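Local coordinates for protein putative exonuclease (Eubacterium rectale, PDB 3L0A) that binds a zinc ion through four cysteines and is probably a hydrolase, perhaps an exonuclease, of the PDDEXK-like nuclease clan, at residues A[99-102]-A[106-109]; A[80-83]-A[87-90]. All coordinates share one frame; numbering follows the deposited sequence.

Interaction 1: residues A[99-102]-A[106-109]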
# COMPACT_ATOMS: atom_id res chain seq x y z
N ALA A 99 4.56 -6.17 27.29
CA ALA A 99 5.47 -7.16 27.88
C ALA A 99 6.89 -6.90 27.42
O ALA A 99 7.85 -7.13 28.17
CB ALA A 99 5.04 -8.58 27.49
N ARG A 100 7.02 -6.45 26.19
CA ARG A 100 8.32 -6.17 25.60
C ARG A 100 9.03 -5.01 26.31
O ARG A 100 10.24 -5.10 26.63
CB ARG A 100 8.21 -5.93 24.10
CG ARG A 100 9.54 -5.54 23.46
CD ARG A 100 10.56 -6.63 23.69
NE ARG A 100 11.85 -6.36 23.10
CZ ARG A 100 12.96 -6.02 23.77
NH1 ARG A 100 12.99 -5.82 25.09
NH2 ARG A 100 14.06 -5.85 23.10
N ILE A 101 8.27 -3.95 26.56
CA ILE A 101 8.69 -2.78 27.37
C ILE A 101 9.06 -3.22 28.78
O ILE A 101 10.08 -2.79 29.35
CB ILE A 101 7.51 -1.78 27.47
CG1 ILE A 101 7.32 -1.02 26.16
CG2 ILE A 101 7.70 -0.79 28.56
CD1 ILE A 101 5.94 -0.17 26.08
N GLU A 102 8.25 -4.07 29.37
CA GLU A 102 8.45 -4.41 30.77
C GLU A 102 9.72 -5.19 31.02
O GLU A 102 10.26 -5.10 32.07
CB GLU A 102 7.26 -5.18 31.33
CG GLU A 102 6.15 -4.24 31.72
CD GLU A 102 5.03 -4.91 32.48
OE1 GLU A 102 4.68 -6.08 32.20
OE2 GLU A 102 4.48 -4.24 33.37
N TYR A 106 15.99 -0.27 31.61
CA TYR A 106 16.27 1.12 31.25
C TYR A 106 14.97 1.84 30.82
O TYR A 106 14.62 2.90 31.34
CB TYR A 106 17.34 1.18 30.15
CG TYR A 106 17.89 2.59 29.94
CD1 TYR A 106 18.73 3.19 30.88
CD2 TYR A 106 17.54 3.34 28.82
CE1 TYR A 106 19.21 4.47 30.69
CE2 TYR A 106 18.02 4.62 28.63
CZ TYR A 106 18.85 5.17 29.56
OH TYR A 106 19.29 6.44 29.34
N PHE A 107 14.23 1.22 29.92
CA PHE A 107 12.99 1.81 29.44
C PHE A 107 12.06 1.97 30.63
O PHE A 107 11.51 3.05 30.84
CB PHE A 107 12.38 0.93 28.36
CG PHE A 107 11.21 1.57 27.54
CD1 PHE A 107 10.01 1.95 28.13
CD2 PHE A 107 11.33 1.72 26.15
CE1 PHE A 107 8.97 2.48 27.38
CE2 PHE A 107 10.28 2.24 25.38
CZ PHE A 107 9.11 2.61 25.99
N MSE A 108 11.93 0.93 31.45
CA MSE A 108 11.04 1.04 32.64
C MSE A 108 11.46 2.19 33.57
O MSE A 108 10.64 2.70 34.30
CB MSE A 108 10.90 -0.29 33.42
CG MSE A 108 10.02 -1.33 32.75
SE MSE A 108 8.30 -0.70 32.21
CE MSE A 108 7.43 -0.76 33.91
N LYS A 109 12.69 2.64 33.56
CA LYS A 109 13.04 3.74 34.45
C LYS A 109 12.41 5.03 33.99
O LYS A 109 12.08 5.88 34.80
CB LYS A 109 14.55 3.93 34.58
CG LYS A 109 15.30 2.84 35.32
CD LYS A 109 16.81 2.89 34.92
CE LYS A 109 17.74 1.93 35.74
NZ LYS A 109 19.10 1.82 35.09

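Interaction 2: residues A[80-83]-A[87-90]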
# COMPACT_ATOMS: atom_id res chain seq x y z
N ILE A 80 -13.29 -2.64 21.41
CA ILE A 80 -12.00 -3.29 21.31
C ILE A 80 -12.09 -4.83 21.37
O ILE A 80 -11.06 -5.51 21.17
CB ILE A 80 -10.97 -2.76 22.37
CG1 ILE A 80 -11.27 -3.27 23.78
CG2 ILE A 80 -10.94 -1.24 22.37
CD1 ILE A 80 -10.46 -2.56 24.86
N PHE A 81 -13.27 -5.37 21.67
CA PHE A 81 -13.49 -6.84 21.71
C PHE A 81 -14.36 -7.31 20.57
O PHE A 81 -15.27 -6.60 20.15
CB PHE A 81 -14.25 -7.27 22.97
CG PHE A 81 -13.57 -6.91 24.23
CD1 PHE A 81 -12.61 -7.74 24.78
CD2 PHE A 81 -13.91 -5.73 24.88
CE1 PHE A 81 -11.96 -7.38 25.95
CE2 PHE A 81 -13.29 -5.37 26.05
CZ PHE A 81 -12.30 -6.19 26.59
N THR A 82 -14.10 -8.54 20.12
CA THR A 82 -14.92 -9.19 19.13
C THR A 82 -16.26 -9.50 19.78
O THR A 82 -16.40 -9.45 21.01
CB THR A 82 -14.30 -10.51 18.59
OG1 THR A 82 -14.36 -11.52 19.60
CG2 THR A 82 -12.86 -10.30 18.15
N GLN A 83 -17.24 -9.77 18.93
CA GLN A 83 -18.56 -10.13 19.40
C GLN A 83 -18.47 -11.45 20.19
O GLN A 83 -19.25 -11.68 21.12
CB GLN A 83 -19.52 -10.24 18.21
CG GLN A 83 -20.98 -9.96 18.57
CD GLN A 83 -21.77 -11.22 19.06
OE1 GLN A 83 -21.94 -11.45 20.27
NE2 GLN A 83 -22.30 -11.99 18.10
N LEU A 87 -10.31 -10.13 22.76
CA LEU A 87 -9.66 -8.88 22.34
C LEU A 87 -9.31 -9.00 20.87
O LEU A 87 -8.81 -10.04 20.39
CB LEU A 87 -8.36 -8.59 23.13
CG LEU A 87 -8.40 -7.80 24.43
CD1 LEU A 87 -7.05 -7.79 25.19
CD2 LEU A 87 -8.82 -6.41 24.13
N LYS A 88 -9.61 -7.95 20.14
CA LYS A 88 -9.27 -7.91 18.73
C LYS A 88 -7.73 -7.94 18.62
O LYS A 88 -7.03 -7.60 19.59
CB LYS A 88 -9.88 -6.68 18.09
CG LYS A 88 -11.42 -6.72 17.99
CD LYS A 88 -11.95 -5.53 17.23
CE LYS A 88 -13.47 -5.60 17.04
NZ LYS A 88 -13.99 -4.38 16.35
N ALA A 89 -7.22 -8.35 17.46
CA ALA A 89 -5.77 -8.65 17.30
C ALA A 89 -4.85 -7.47 17.64
O ALA A 89 -3.74 -7.67 18.15
CB ALA A 89 -5.49 -9.16 15.87
N ASN A 90 -5.32 -6.25 17.36
CA ASN A 90 -4.49 -5.07 17.57
C ASN A 90 -4.20 -4.89 19.03
O ASN A 90 -3.12 -4.43 19.41
CB ASN A 90 -5.16 -3.82 17.06
CG ASN A 90 -5.60 -3.93 15.60
OD1 ASN A 90 -4.81 -3.67 14.69
ND2 ASN A 90 -6.87 -4.31 15.39

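Interaction 1: residues A[99-102]-A[106-109]
I101 and E102, on the last turn of helix 89-102, sit beside F107 and M108 of the short helix 105-110, the backbones coming nearest at I101 with F107 (6.6 Å between CA atoms) and E102 with M108 (6.3 Å). I101 has the largest share of the contact, M108 close behind, and the two branches of I101 do different work. CG1 lies over one face of the F107 ring in a CH-pi contact, 4.2 Å from the centroid and displaced toward the rim. CG2, anti to the backbone N, reaches across to F107 CD1 at 3.6 Å and also meets M108 SE at 3.7 Å. M108, a selenomethionine, bends at chi2 and chi3, folding its SE back to I101 while its CG rests 3.8 Å from E102 O. The E102 carboxylate points elsewhere, OE2 hydrogen-bonding Y65 of helix 54-67. An alanine at I101 is likely to leave a gap beside the F107 face and take from the selenium the methyl it packs on. L144 and I206 of the central sheet touch F107, and F66 touches both I101 and M108. This is apolar packing between consecutive helices joined by a short connection and set against the mixed sheet of the PDDEXK-like domain.

Interaction 2: residues A[80-83]-A[87-90]
L87 has its CG anti to the carbonyl carbon (chi1 -90°), and F81 does the same (chi1 -59°); although both side chains leave the backbone pointing away from the opposite segment, their ends come together, L87 CD2 lying 3.8 Å from F81 CE1. That methyl approaches the ring obliquely and also touches I80 CG1 at 4.0 Å, as the I80 and L87 side chains run alongside one another. I80 CG1 in turn covers one face of the F81 ring. The backbones are joined by K88 N donating to I80 O across 3.0 Å, a nearly straight bond (173° at the hydrogen) lying in the carbonyl plane. The K88 chain then runs out extended along the 80-83 backbone: CG passes 3.4 Å from I80 O, CE is 3.7 Å from F81 O, and T82 CG2 packs against K88 CG at 3.9 Å, the two side chains running antiparallel. NZ ends at E79 O in a weak hydrogen bond. Y61 of helix 54-67 touches both I80 and L87. F81 and L87 form a single beta bridge, so the contact closes a short surface turn, and K88, at the N-cap position, leads the chain straight into helix 89-102.

How the interactions relate
Both contacts involve helix 89-102 and follow one another along the chain: interaction 2 is made where the helix starts, and interaction 1 where it ends. Their centres are 25 Å apart and their nearest atoms about 11 Å, so they do not touch. Helix 54-67 packs against both, giving Y61 to interaction 2 and F66 to interaction 1. They differ in setting. Interaction 2 is a surface contact that no other chain of the assembly touches, whereas interaction 1 is partly buried, with L253 of the second subunit packing on F107. Both lie away from the zinc site of C36, C241, C244 and C247.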